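Local structure of malonyl CoA-acyl carrier protein transacylase (Staphylococcus aureus, 3IM9) at residues A[107-112]-A[225-230]. The protein catalyses transfer of the malonyl group from malonyl-CoA to holo acyl carrier protein, releasing CoA, in fatty acid biosynthesis. Numbering follows the deposited sequence.
Sequences ADVLSF and FEWRDA
With CG beside its backbone N and a bend at chi3 (-64°), Arg228 lays one face of its guanidinium group over the Val109 carbonyl, its edge near Ser111, while Val109, its CG1 anti to the backbone N (chi1 173°), rests CG1 against Trp227 CE3 and CG2 against Ala230 CB. Two irregular segments of the acyltransferase domain meet here: the helix-to-helix connection between 99-106 and 112-128, and the extended chain leading to strand 234-235. A nearly straight hydrogen bond from Arg228 N reaches Val109 O at 2.9 Å, in the carbonyl plane and on a lone pair. The long arginine side chain lets NE span to Asp108 O in a weak hydrogen bond (3.0 Å, 127° at the hydrogen). Val109, Leu110, Trp227 and Ala230 make the apolar part of the contact. Leu110 CD2 sits over one face of the Trp227 indole, 3.8 Å from the five-membered ring centroid, a CH-pi contact; Trp227 NE1 is hydrogen-bonded to Ile222 O. Small Ala230 lets Val109 CG2 come within 3.6 Å of its CB, and Ile249 of helix 246-256 touches both residues. Ser111, the N-cap of helix 112-128, caps Asp114 N with OG; its own backbone N donates to a water, 2.9 Å away, that in turn donates to Glu226 O.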
# COMPACT_ATOMS: atom_id res chain seq x y z
N ALA A 107 1.96 -14.23 -1.57
CA ALA A 107 3.22 -14.98 -1.89
C ALA A 107 3.51 -15.96 -0.76
O ALA A 107 4.60 -16.58 -0.80
CB ALA A 107 4.37 -13.96 -2.02
N ASP A 108 2.63 -16.14 0.21
CA ASP A 108 2.82 -17.10 1.30
C ASP A 108 4.02 -16.83 2.17
O ASP A 108 4.49 -17.70 2.93
CB ASP A 108 2.93 -18.53 0.68
CG ASP A 108 1.54 -19.08 0.33
OD1 ASP A 108 0.51 -18.48 0.84
OD2 ASP A 108 1.44 -20.04 -0.49
N VAL A 109 4.44 -15.55 2.20
CA VAL A 109 5.36 -15.11 3.26
C VAL A 109 4.74 -15.17 4.62
O VAL A 109 5.37 -15.46 5.63
CB VAL A 109 5.91 -13.69 2.89
CG1 VAL A 109 6.72 -13.19 4.07
CG2 VAL A 109 6.66 -13.72 1.59
N LEU A 110 3.49 -14.72 4.71
CA LEU A 110 2.75 -14.68 5.93
C LEU A 110 1.38 -15.34 5.66
O LEU A 110 0.85 -15.17 4.57
CB LEU A 110 2.43 -13.24 6.39
CG LEU A 110 3.65 -12.45 6.88
CD1 LEU A 110 3.13 -10.97 7.11
CD2 LEU A 110 4.29 -12.99 8.20
N SER A 111 0.85 -16.00 6.68
CA SER A 111 -0.54 -16.46 6.58
C SER A 111 -1.49 -15.23 6.77
O SER A 111 -1.05 -14.19 7.41
CB SER A 111 -0.89 -17.50 7.67
OG SER A 111 -0.88 -16.93 8.99
N PHE A 112 -2.74 -15.36 6.33
CA PHE A 112 -3.63 -14.22 6.49
C PHE A 112 -3.79 -13.89 7.98
O PHE A 112 -3.81 -12.71 8.35
CB PHE A 112 -5.03 -14.55 5.91
CG PHE A 112 -6.01 -13.47 6.20
CD1 PHE A 112 -5.91 -12.20 5.50
CD2 PHE A 112 -6.92 -13.62 7.24
CE1 PHE A 112 -6.79 -11.19 5.90
CE2 PHE A 112 -7.82 -12.61 7.58
CZ PHE A 112 -7.70 -11.33 6.90
N PHE A 225 5.72 -14.00 14.92
CA PHE A 225 5.11 -14.77 13.87
C PHE A 225 6.19 -15.42 13.05
O PHE A 225 7.32 -14.90 12.96
CB PHE A 225 4.34 -13.77 12.96
CG PHE A 225 3.29 -13.03 13.72
CD1 PHE A 225 3.58 -11.81 14.36
CD2 PHE A 225 1.99 -13.61 13.89
CE1 PHE A 225 2.67 -11.22 15.17
CE2 PHE A 225 1.05 -12.99 14.70
CZ PHE A 225 1.37 -11.75 15.38
N GLU A 226 5.83 -16.46 12.30
CA GLU A 226 6.77 -17.14 11.43
C GLU A 226 6.69 -16.53 10.05
O GLU A 226 5.62 -16.40 9.46
CB GLU A 226 6.38 -18.64 11.38
CG GLU A 226 7.18 -19.39 10.36
CD GLU A 226 6.73 -20.85 10.26
OE1 GLU A 226 6.38 -21.28 9.11
OE2 GLU A 226 6.71 -21.53 11.35
N TRP A 227 7.81 -16.06 9.53
CA TRP A 227 7.91 -15.54 8.21
C TRP A 227 8.52 -16.60 7.30
O TRP A 227 9.51 -17.29 7.67
CB TRP A 227 8.82 -14.31 8.18
CG TRP A 227 8.23 -13.17 8.97
CD1 TRP A 227 7.91 -13.15 10.29
CD2 TRP A 227 7.85 -11.89 8.42
NE1 TRP A 227 7.34 -11.89 10.63
CE2 TRP A 227 7.30 -11.14 9.48
CE3 TRP A 227 7.93 -11.34 7.13
CZ2 TRP A 227 6.82 -9.81 9.30
CZ3 TRP A 227 7.47 -9.98 6.96
CH2 TRP A 227 6.91 -9.28 8.04
N ARG A 228 7.95 -16.77 6.12
CA ARG A 228 8.45 -17.71 5.14
C ARG A 228 9.01 -17.10 3.94
O ARG A 228 8.69 -15.95 3.59
CB ARG A 228 7.33 -18.70 4.73
CG ARG A 228 6.88 -19.56 5.91
CD ARG A 228 5.77 -20.48 5.51
NE ARG A 228 4.57 -19.73 5.12
CZ ARG A 228 3.69 -19.17 5.96
NH1 ARG A 228 3.81 -19.24 7.31
NH2 ARG A 228 2.64 -18.56 5.45
N ASP A 229 9.80 -17.84 3.17
CA ASP A 229 10.24 -17.33 1.86
C ASP A 229 9.03 -17.08 0.94
O ASP A 229 7.98 -17.69 1.12
CB ASP A 229 11.21 -18.30 1.20
CG ASP A 229 12.57 -18.33 1.88
OD1 ASP A 229 12.94 -17.31 2.50
OD2 ASP A 229 13.25 -19.37 1.81
N ALA A 230 9.17 -16.18 -0.04
CA ALA A 230 8.04 -15.88 -0.95
C ALA A 230 8.02 -16.95 -2.07
O ALA A 230 9.12 -17.27 -2.63
CB ALA A 230 8.25 -14.48 -1.55
O HOH W 1 6.14 -19.83 1.54
O HOH W 2 2.93 -16.57 8.65